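Local coordinates for protein NAD-dependent formate dehydrogenase gamma subunit (Cupriavidus necator, PDB 6VW7) that binds a [2Fe-2S] cluster and, paired with the NADH-binding beta subunit, probably relays electrons within a cytosolic NAD-dependent formate dehydrogenase, at residues A[14-19]-A[39-44]; A[23-28]-A[54-59]; A[52-55]-A[60-63]; A[66-69]-A[75-78]. One frame throughout, in Å; residues are numbered along the deposited sequence. Where two conformers were deposited one is given.

Overall arrangement
Contacts 1 to 3 lie in the helical N-terminal part of the chain, and contact 4 joins that part to the segment leaving it; all are away from the [2Fe-2S] cluster. Contact 1, partly buried, pairs helices 14-24 and 31-42 by aliphatic packing beside an amide-hydroxyl bond. Contact 2 lies at the surface, where a water links backbone carbonyls at the ends of helices 14-24 and 50-57. Contacts 3 and 4 are partly buried and share helix 61-70: in contact 3 a methyl of helix 50-57 packs on a peptide, in contact 4 a methyl packs on a glutamine amide. Contacts 2 and 3 share Ala54 and Arg55, while Gln39 and Tyr44 of contact 1 touch segment 75-78.

Contact 1. Residues A[14-19]-A[39-44]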
loop_
_atom_site.group_PDB
_atom_site.type_symbol
_atom_site.label_atom_id
_atom_site.label_comp_id
_atom_site.label_asym_id
_atom_site.label_seq_id
_atom_site.Cartn_x
_atom_site.Cartn_y
_atom_site.Cartn_z
ATOM N N ALA A 14 -13.636 -31.615 4.656
ATOM C CA ALA A 14 -12.366 -32.312 4.493
ATOM C C ALA A 14 -12.150 -32.752 3.050
ATOM O O ALA A 14 -11.032 -32.655 2.536
ATOM C CB ALA A 14 -12.302 -33.513 5.440
ATOM N N THR A 15 -13.204 -33.241 2.374
ATOM C CA THR A 15 -13.033 -33.684 0.990
ATOM C C THR A 15 -12.661 -32.520 0.079
ATOM O O THR A 15 -11.772 -32.644 -0.769
ATOM C CB THR A 15 -14.304 -34.380 0.469
ATOM O OG1 THR A 15 -14.727 -35.398 1.382
ATOM C CG2 THR A 15 -14.040 -35.036 -0.870
ATOM N N ARG A 16 -13.332 -31.378 0.233
ATOM C CA ARG A 16 -12.978 -30.221 -0.580
ATOM C C ARG A 16 -11.559 -29.745 -0.280
ATOM O O ARG A 16 -10.852 -29.301 -1.193
ATOM C CB ARG A 16 -13.996 -29.092 -0.371
ATOM C CG ARG A 16 -15.357 -29.376 -1.053
ATOM C CD ARG A 16 -15.878 -28.166 -1.854
ATOM N NE ARG A 16 -14.824 -27.170 -2.084
ATOM C CZ ARG A 16 -14.999 -26.034 -2.758
ATOM N NH1 ARG A 16 -16.187 -25.743 -3.281
ATOM N NH2 ARG A 16 -13.981 -25.201 -2.920
ATOM N N ILE A 17 -11.117 -29.849 0.980
ATOM C CA ILE A 17 -9.745 -29.455 1.318
ATOM C C ILE A 17 -8.735 -30.306 0.554
ATOM O O ILE A 17 -7.738 -29.790 0.032
ATOM C CB ILE A 17 -9.514 -29.542 2.838
ATOM C CG1 ILE A 17 -10.262 -28.421 3.560
ATOM C CG2 ILE A 17 -8.011 -29.458 3.169
ATOM C CD1 ILE A 17 -10.285 -28.583 5.094
ATOM N N ALA A 18 -8.987 -31.619 0.456
ATOM C CA ALA A 18 -8.079 -32.487 -0.288
ATOM C C ALA A 18 -8.016 -32.088 -1.760
ATOM O O ALA A 18 -6.949 -32.134 -2.382
ATOM C CB ALA A 18 -8.521 -33.947 -0.143
ATOM N N ALA A 19 -9.155 -31.705 -2.339
ATOM C CA ALA A 19 -9.170 -31.274 -3.735
ATOM C C ALA A 19 -8.456 -29.942 -3.910
ATOM O O ALA A 19 -7.753 -29.732 -4.906
ATOM C CB ALA A 19 -10.608 -31.160 -4.239
ATOM N N GLN A 39 -8.750 -21.314 3.866
ATOM C CA GLN A 39 -9.366 -20.303 4.724
ATOM C C GLN A 39 -10.494 -19.564 4.003
ATOM O O GLN A 39 -11.522 -19.245 4.613
ATOM C CB GLN A 39 -8.308 -19.311 5.233
ATOM C CG GLN A 39 -8.871 -18.221 6.155
ATOM C CD GLN A 39 -7.863 -17.724 7.170
ATOM O OE1 GLN A 39 -7.247 -18.515 7.889
ATOM N NE2 GLN A 39 -7.690 -16.404 7.241
ATOM N N ASP A 40 -10.305 -19.248 2.715
ATOM C CA ASP A 40 -11.332 -18.512 1.978
ATOM C C ASP A 40 -12.617 -19.320 1.854
ATOM O O ASP A 40 -13.714 -18.759 1.907
ATOM C CB ASP A 40 -10.822 -18.113 0.589
ATOM C CG ASP A 40 -9.760 -17.002 0.644
ATOM O OD1 ASP A 40 -9.520 -16.462 1.747
ATOM O OD2 ASP A 40 -9.157 -16.686 -0.407
ATOM N N THR A 41 -12.504 -20.639 1.681
ATOM C CA THR A 41 -13.690 -21.454 1.453
ATOM C C THR A 41 -14.262 -22.066 2.731
ATOM O O THR A 41 -15.483 -22.218 2.834
ATOM C CB THR A 41 -13.391 -22.562 0.431
ATOM O OG1 THR A 41 -12.328 -23.401 0.902
ATOM C CG2 THR A 41 -12.993 -21.959 -0.922
ATOM N N GLN A 42 -13.425 -22.409 3.710
ATOM C CA GLN A 42 -13.889 -23.078 4.919
ATOM C C GLN A 42 -13.981 -22.156 6.125
ATOM O O GLN A 42 -14.631 -22.517 7.110
ATOM C CB GLN A 42 -12.958 -24.246 5.265
ATOM C CG GLN A 42 -12.552 -25.068 4.055
ATOM C CD GLN A 42 -13.742 -25.749 3.420
ATOM O OE1 GLN A 42 -14.526 -26.386 4.112
ATOM N NE2 GLN A 42 -13.886 -25.619 2.100
ATOM N N GLY A 43 -13.328 -20.995 6.080
ATOM C CA GLY A 43 -13.329 -20.042 7.161
ATOM C C GLY A 43 -12.091 -20.081 8.033
ATOM O O GLY A 43 -11.821 -19.104 8.733
ATOM N N TYR A 44 -11.322 -21.164 7.982
ATOM C CA TYR A 44 -10.141 -21.350 8.820
ATOM C C TYR A 44 -9.359 -22.521 8.250
ATOM O O TYR A 44 -9.817 -23.202 7.334
ATOM C CB TYR A 44 -10.521 -21.608 10.288
ATOM C CG TYR A 44 -11.338 -22.874 10.509
ATOM C CD1 TYR A 44 -12.665 -22.958 10.090
ATOM C CD2 TYR A 44 -10.781 -23.987 11.131
ATOM C CE1 TYR A 44 -13.419 -24.126 10.281
ATOM C CE2 TYR A 44 -11.528 -25.153 11.335
ATOM C CZ TYR A 44 -12.847 -25.213 10.907
ATOM O OH TYR A 44 -13.586 -26.362 11.095
#
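The hydroxyl of Thr41, whose methyl faces Arg16 across the contact, takes part in two clear hydrogen bonds. Thr41 OG1 accepts from Gln42 NE2 at 3.0 Å, with an N-H...O angle of 155°, and it also bonds to the carbonyl of Glu37 one turn back. With chi1 at 59°, OG1 is placed back over its own helix and CG2 is turned outward, 3.9 Å from Arg16 NH2. This touch is an oblique one at the end of a bent arginine chain.

Beside it, the aliphatic part of Gln42 does the packing: Gln42 CG lies 4.1 Å from Ile17 CG1, the two side chains passing at a slant. The amide of Gln42 is held at both ends, because its OE1 accepts from the backbone N of Asp13 while its NE2 is committed to Thr41. Asp13 in turn uses its carboxylate to bind Arg16 N, so the start of helix 14-24 is tied to the end of helix 31-42. The latter helix ends at Gln42, and Gly43 after it has positive phi and donates from its N to Gln39 O at 2.9 Å. Such pairing of consecutive helices belongs to the N-terminal helical bundle that precedes the thioredoxin-like ferredoxin domain in the complex I 24 kDa subunit family.

Contact 2. Residues A[23-28]-A[54-59]; sequences ARQDIP and ARALNL
Two helix termini meet at the outer end of the N-terminal helical bundle, where Gln25, just past helix 14-24, packs on Ala56 and Leu57 near the end of helix 50-57. The Ala56 methyl touches the end of the glutamine chain, with Ala56 CB 3.9 Å from Gln25 OE1. Gln25 CG sits between its own backbone N and carbonyl carbon (chi1 69°), and from there the chain runs extended, bringing OE1 to the Ala56 methyl. Leu57 meets mainly the backbone of Gln25: Leu57 CD2 is 3.8 Å from Gln25 O and 3.9 Å from Gln25 CA.

A water completes the junction by donating to both carbonyls, 2.6 Å from Gln25 O and 3.0 Å from Ala56 O, so two acceptors that could not bond to each other are joined. On one side a type I turn spans Arg24 to Ile27, closed by Ile27 N to Arg24 O. On the other, Asn58 adopts positive phi in a Schellman motif, in which Leu59 N reaches Ala54 O at 2.9 Å. Leu57 also packs on Leu31 and Ile34 of helix 31-42, while Pro28 O accepts a hydrogen bond from Arg264 of the beta subunit.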
loop_
_atom_site.group_PDB
_atom_site.type_symbol
_atom_site.label_atom_id
_atom_site.label_comp_id
_atom_site.label_asym_id
_atom_site.label_seq_id
_atom_site.Cartn_x
_atom_site.Cartn_y
_atom_site.Cartn_z
ATOM N N ALA A 23 -5.316 -29.636 -6.476
ATOM C CA ALA A 23 -5.284 -28.740 -7.627
ATOM C C ALA A 23 -4.057 -27.828 -7.598
ATOM O O ALA A 23 -3.635 -27.325 -8.649
ATOM C CB ALA A 23 -6.549 -27.879 -7.664
ATOM N N ARG A 24 -3.491 -27.586 -6.425
ATOM C CA ARG A 24 -2.413 -26.609 -6.282
ATOM C C ARG A 24 -1.054 -27.243 -6.037
ATOM O O ARG A 24 -0.054 -26.520 -5.921
ATOM C CB ARG A 24 -2.745 -25.634 -5.149
ATOM C CG ARG A 24 -3.892 -24.712 -5.505
ATOM C CD ARG A 24 -4.427 -23.889 -4.342
ATOM N NE ARG A 24 -5.480 -22.995 -4.827
ATOM C CZ ARG A 24 -6.701 -23.405 -5.156
ATOM N NH1 ARG A 24 -7.026 -24.680 -5.029
ATOM N NH2 ARG A 24 -7.595 -22.540 -5.605
ATOM N N GLN A 25 -0.979 -28.568 -5.987
ATOM C CA GLN A 25 0.184 -29.190 -5.372
ATOM C C GLN A 25 1.452 -29.042 -6.214
ATOM O O GLN A 25 2.554 -29.233 -5.685
ATOM C CB GLN A 25 -0.124 -30.662 -5.075
ATOM C CG GLN A 25 -0.263 -31.544 -6.269
ATOM C CD GLN A 25 -0.440 -32.988 -5.837
ATOM O OE1 GLN A 25 -1.284 -33.281 -4.992
ATOM N NE2 GLN A 25 0.400 -33.874 -6.345
ATOM N N ASP A 26 1.331 -28.683 -7.494
ATOM C CA ASP A 26 2.502 -28.456 -8.331
ATOM C C ASP A 26 2.774 -26.975 -8.589
ATOM O O ASP A 26 3.588 -26.648 -9.454
ATOM C CB ASP A 26 2.360 -29.201 -9.660
ATOM C CG ASP A 26 2.682 -30.691 -9.532
ATOM O OD1 ASP A 26 3.071 -31.127 -8.425
ATOM O OD2 ASP A 26 2.544 -31.423 -10.536
ATOM N N ILE A 27 2.103 -26.073 -7.884
ATOM C CA ILE A 27 2.380 -24.644 -8.036
ATOM C C ILE A 27 3.668 -24.313 -7.282
ATOM O O ILE A 27 3.856 -24.776 -6.148
ATOM C CB ILE A 27 1.196 -23.801 -7.547
ATOM C CG1 ILE A 27 -0.006 -24.001 -8.487
ATOM C CG2 ILE A 27 1.565 -22.333 -7.463
ATOM C CD1 ILE A 27 -1.158 -23.139 -8.163
ATOM N N PRO A 28 4.578 -23.542 -7.878
ATOM C CA PRO A 28 5.787 -23.092 -7.151
ATOM C C PRO A 28 5.422 -22.331 -5.884
ATOM O O PRO A 28 4.717 -21.316 -5.928
ATOM C CB PRO A 28 6.486 -22.178 -8.166
ATOM C CG PRO A 28 5.960 -22.613 -9.525
ATOM C CD PRO A 28 4.553 -23.090 -9.286
ATOM N N ALA A 54 0.842 -31.405 4.073
ATOM C CA ALA A 54 2.228 -31.843 4.221
ATOM C C ALA A 54 2.575 -32.931 3.216
ATOM O O ALA A 54 3.591 -32.842 2.516
ATOM C CB ALA A 54 2.478 -32.329 5.649
ATOM N N ARG A 55 1.727 -33.970 3.125
ATOM C CA ARG A 55 1.984 -35.067 2.200
ATOM C C ARG A 55 2.043 -34.583 0.755
ATOM O O ARG A 55 2.911 -35.010 -0.014
ATOM C CB ARG A 55 0.913 -36.151 2.362
ATOM C CG ARG A 55 0.927 -37.205 1.280
ATOM C CD ARG A 55 0.182 -38.462 1.727
ATOM N NE ARG A 55 -0.107 -39.349 0.601
ATOM C CZ ARG A 55 -0.353 -40.650 0.715
ATOM N NH1 ARG A 55 -0.334 -41.227 1.911
ATOM N NH2 ARG A 55 -0.611 -41.378 -0.366
ATOM N N ALA A 56 1.104 -33.727 0.351
ATOM C CA ALA A 56 1.054 -33.332 -1.053
ATOM C C ALA A 56 2.253 -32.472 -1.454
ATOM O O ALA A 56 2.712 -32.556 -2.599
ATOM C CB ALA A 56 -0.240 -32.591 -1.343
ATOM N N LEU A 57 2.759 -31.639 -0.551
ATOM C CA LEU A 57 3.884 -30.755 -0.846
ATOM C C LEU A 57 5.234 -31.334 -0.427
ATOM O O LEU A 57 6.256 -30.634 -0.519
ATOM C CB LEU A 57 3.678 -29.398 -0.161
ATOM C CG LEU A 57 2.348 -28.675 -0.451
ATOM C CD1 LEU A 57 2.418 -27.244 0.106
ATOM C CD2 LEU A 57 1.991 -28.653 -1.938
ATOM N N ASN A 58 5.264 -32.584 0.034
ATOM C CA ASN A 58 6.482 -33.205 0.555
ATOM C C ASN A 58 7.143 -32.297 1.592
ATOM O O ASN A 58 8.347 -32.035 1.560
ATOM C CB ASN A 58 7.449 -33.566 -0.578
ATOM C CG ASN A 58 8.601 -34.467 -0.112
ATOM O OD1 ASN A 58 8.466 -35.237 0.844
ATOM N ND2 ASN A 58 9.739 -34.370 -0.793
ATOM N N LEU A 59 6.329 -31.808 2.521
ATOM C CA LEU A 59 6.791 -31.007 3.648
ATOM C C LEU A 59 6.473 -31.757 4.934
ATOM O O LEU A 59 5.625 -32.651 4.952
ATOM C CB LEU A 59 6.119 -29.625 3.672
ATOM C CG LEU A 59 6.352 -28.681 2.492
ATOM C CD1 LEU A 59 5.497 -27.451 2.639
ATOM C CD2 LEU A 59 7.826 -28.288 2.421
HETATM O O HOH W 1 4.069 -31.264 -4.945
#

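Contact 3. Residues A[52-55]-A[60-63]; sequences VIAR and SRAE
The methyl of Ala54 rests on the first peptide of the next helix. Ala54 CB lies 3.9 Å from Ser60 C and equally far from Arg61 N, so it covers the peptide link between these two residues, and it also meets Arg61 CG at 4.0 Å. That methylene is available because CG of Arg61 sits beside the backbone N (chi1 -69°). Beyond it the arginine chain bends twice, at chi2 and chi3, and folds back over the preceding residue. One face of its guanidinium thus comes to stand above Ser60 CB, 4.3 Å from the plane and offset toward the rim.

In the next shell, the serine that begins this peptide is the N-cap of helix 61-70. Ser60 OG accepts from Glu63 N at 2.9 Å with an N-H...O angle of 159°, a capping bond that secures the first turn. Ala54 CA and Arg61 CA are 5.4 Å apart, a close approach that goes with the small alanine side chain at the crossing and the short 56-59 link. Ala54 and its neighbour Ile53 both reach Val64 on helix 61-70, and Ile53 also packs on Leu31, Ile34, Leu35 and Ile38, so helix 50-57 packs against both helix 31-42 and helix 61-70.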
loop_
_atom_site.group_PDB
_atom_site.type_symbol
_atom_site.label_atom_id
_atom_site.label_comp_id
_atom_site.label_asym_id
_atom_site.label_seq_id
_atom_site.Cartn_x
_atom_site.Cartn_y
_atom_site.Cartn_z
ATOM N N VAL A 52 -2.679 -33.501 5.252
ATOM C CA VAL A 52 -2.986 -33.564 3.828
ATOM C C VAL A 52 -2.080 -32.616 3.052
ATOM O O VAL A 52 -1.502 -32.980 2.019
ATOM C CB VAL A 52 -4.473 -33.237 3.597
ATOM C CG1 VAL A 52 -4.801 -33.210 2.102
ATOM C CG2 VAL A 52 -5.341 -34.220 4.355
ATOM N N ILE A 53 -1.943 -31.388 3.542
ATOM C CA ILE A 53 -1.057 -30.425 2.898
ATOM C C ILE A 53 0.377 -30.946 2.907
ATOM O O ILE A 53 1.042 -30.989 1.866
ATOM C CB ILE A 53 -1.160 -29.062 3.602
ATOM C CG1 ILE A 53 -2.582 -28.508 3.490
ATOM C CG2 ILE A 53 -0.087 -28.087 3.086
ATOM C CD1 ILE A 53 -2.919 -27.485 4.565
ATOM N N ALA A 54 0.842 -31.405 4.073
ATOM C CA ALA A 54 2.228 -31.843 4.221
ATOM C C ALA A 54 2.575 -32.931 3.216
ATOM O O ALA A 54 3.591 -32.842 2.516
ATOM C CB ALA A 54 2.478 -32.329 5.649
ATOM N N ARG A 55 1.727 -33.970 3.125
ATOM C CA ARG A 55 1.984 -35.067 2.200
ATOM C C ARG A 55 2.043 -34.583 0.755
ATOM O O ARG A 55 2.911 -35.010 -0.014
ATOM C CB ARG A 55 0.913 -36.151 2.362
ATOM C CG ARG A 55 0.927 -37.205 1.280
ATOM C CD ARG A 55 0.182 -38.462 1.727
ATOM N NE ARG A 55 -0.107 -39.349 0.601
ATOM C CZ ARG A 55 -0.353 -40.650 0.715
ATOM N NH1 ARG A 55 -0.334 -41.227 1.911
ATOM N NH2 ARG A 55 -0.611 -41.378 -0.366
ATOM N N SER A 60 7.140 -31.388 6.022
ATOM C CA SER A 60 6.766 -32.005 7.285
ATOM C C SER A 60 5.533 -31.316 7.855
ATOM O O SER A 60 5.219 -30.169 7.525
ATOM C CB SER A 60 7.905 -31.920 8.298
ATOM O OG SER A 60 7.954 -30.603 8.817
ATOM N N ARG A 61 4.835 -32.026 8.738
ATOM C CA ARG A 61 3.674 -31.432 9.393
ATOM C C ARG A 61 4.080 -30.230 10.237
ATOM O O ARG A 61 3.363 -29.223 10.282
ATOM C CB ARG A 61 2.949 -32.473 10.250
ATOM C CG ARG A 61 2.231 -33.588 9.470
ATOM C CD ARG A 61 3.184 -34.726 9.079
ATOM N NE ARG A 61 4.356 -34.779 9.955
ATOM C CZ ARG A 61 5.515 -35.358 9.646
ATOM N NH1 ARG A 61 5.687 -35.952 8.475
ATOM N NH2 ARG A 61 6.509 -35.337 10.518
ATOM N N ALA A 62 5.229 -30.312 10.916
ATOM C CA ALA A 62 5.677 -29.186 11.738
ATOM C C ALA A 62 5.966 -27.960 10.882
ATOM O O ALA A 62 5.643 -26.827 11.264
ATOM C CB ALA A 62 6.921 -29.578 12.540
ATOM N N GLU A 63 6.548 -28.173 9.705
ATOM C CA GLU A 63 6.802 -27.071 8.787
ATOM C C GLU A 63 5.504 -26.353 8.422
ATOM O O GLU A 63 5.411 -25.120 8.507
ATOM C CB GLU A 63 7.513 -27.613 7.547
ATOM C CG GLU A 63 7.491 -26.706 6.340
ATOM C CD GLU A 63 8.440 -25.536 6.485
ATOM O OE1 GLU A 63 9.305 -25.592 7.375
ATOM O OE2 GLU A 63 8.321 -24.560 5.710
#

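Contact 4. Residues A[66-69]-A[75-78]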
loop_
_atom_site.group_PDB
_atom_site.type_symbol
_atom_site.label_atom_id
_atom_site.label_comp_id
_atom_site.label_asym_id
_atom_site.label_seq_id
_atom_site.Cartn_x
_atom_site.Cartn_y
_atom_site.Cartn_z
ATOM N N GLY A 66 4.085 -24.495 11.305
ATOM C CA GLY A 66 4.865 -23.300 11.599
ATOM C C GLY A 66 4.522 -22.141 10.679
ATOM O O GLY A 66 4.529 -20.978 11.096
ATOM N N VAL A 67 4.211 -22.438 9.416
ATOM C CA VAL A 67 3.769 -21.390 8.500
ATOM C C VAL A 67 2.417 -20.835 8.938
ATOM O O VAL A 67 2.228 -19.616 9.022
ATOM C CB VAL A 67 3.735 -21.934 7.059
ATOM C CG1 VAL A 67 2.985 -20.972 6.101
ATOM C CG2 VAL A 67 5.170 -22.217 6.577
ATOM N N ILE A 68 1.465 -21.724 9.248
ATOM C CA ILE A 68 0.146 -21.282 9.693
ATOM C C ILE A 68 0.274 -20.383 10.913
ATOM O O ILE A 68 -0.375 -19.331 11.005
ATOM C CB ILE A 68 -0.757 -22.497 9.983
ATOM C CG1 ILE A 68 -1.040 -23.285 8.703
ATOM C CG2 ILE A 68 -2.057 -22.049 10.617
ATOM C CD1 ILE A 68 -1.631 -24.687 8.963
ATOM N N THR A 69 1.135 -20.773 11.859
ATOM C CA THR A 69 1.321 -20.011 13.087
ATOM C C THR A 69 2.037 -18.683 12.846
ATOM O O THR A 69 1.749 -17.693 13.529
ATOM C CB THR A 69 2.095 -20.870 14.096
ATOM O OG1 THR A 69 1.261 -21.955 14.520
ATOM C CG2 THR A 69 2.513 -20.063 15.303
ATOM N N ARG A 75 -6.197 -18.190 10.423
ATOM C CA ARG A 75 -6.777 -18.617 11.686
ATOM C C ARG A 75 -7.010 -20.118 11.659
ATOM O O ARG A 75 -7.298 -20.699 10.610
ATOM C CB ARG A 75 -8.075 -17.863 12.018
ATOM C CG ARG A 75 -9.079 -17.718 10.901
ATOM C CD ARG A 75 -10.239 -16.819 11.345
ATOM N NE ARG A 75 -9.839 -15.422 11.496
ATOM C CZ ARG A 75 -9.747 -14.774 12.657
ATOM N NH1 ARG A 75 -10.035 -15.386 13.799
ATOM N NH2 ARG A 75 -9.371 -13.505 12.675
ATOM N N GLN A 76 -6.839 -20.741 12.822
ATOM C CA GLN A 76 -6.987 -22.180 12.974
ATOM C C GLN A 76 -8.314 -22.583 13.601
ATOM O O GLN A 76 -8.540 -23.772 13.822
ATOM C CB GLN A 76 -5.820 -22.739 13.794
ATOM C CG GLN A 76 -4.508 -22.667 13.042
ATOM C CD GLN A 76 -3.314 -23.111 13.862
ATOM O OE1 GLN A 76 -2.765 -24.195 13.643
ATOM N NE2 GLN A 76 -2.887 -22.261 14.800
ATOM N N GLN A 77 -9.176 -21.626 13.919
ATOM C CA GLN A 77 -10.511 -21.885 14.430
ATOM C C GLN A 77 -11.457 -20.876 13.799
ATOM O O GLN A 77 -11.037 -19.765 13.465
ATOM C CB GLN A 77 -10.564 -21.771 15.964
ATOM N N PRO A 78 -12.734 -21.220 13.639
ATOM C CA PRO A 78 -13.659 -20.290 12.979
ATOM C C PRO A 78 -13.744 -18.962 13.720
ATOM O O PRO A 78 -13.617 -18.897 14.943
ATOM C CB PRO A 78 -14.999 -21.034 13.018
ATOM C CG PRO A 78 -14.633 -22.469 13.179
ATOM C CD PRO A 78 -13.386 -22.489 14.003
#
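An isoleucine-glutamine packing contact, partly buried, sets Ile68 near the end of helix 61-70 against Gln76 in the irregular segment on the way to strand 82-87. The touching group on the helix is a single methyl. Ile68 CG2 lies 3.5 Å from Gln76 CG and 3.6 Å from Gln76 CD, and it stands over the face of the terminal amide, displaced from CD toward CG. Gln76 OE1 is only slightly farther from the same methyl, at 3.8 Å. Ile68 has CG2 anti to the backbone N, with chi1 at -65°, which directs this branch at the loop. Gln76 answers with a chain that is extended beyond CG and reaches across to the helix.

Thr69 lies at the edge of this patch. Its OG1 is 4.2 Å from Gln76 NE2, too far for a bond, and the hydroxyl is engaged instead with the carbonyl of His65 in its own helix. The segment 75-78 passes from the N-terminal helical bundle toward the thioredoxin-like ferredoxin domain. Arg75 is tied to the bundle, its backbone N bonding to Gln39 OE1 of helix 31-42; a salt bridge from its NH2 to Glu124 on strand 121-126 rests on one of two conformers and is doubtful. Around the central pair, Ile68 also rests on Leu35 and Ile45, and Gln76 touches Asp47.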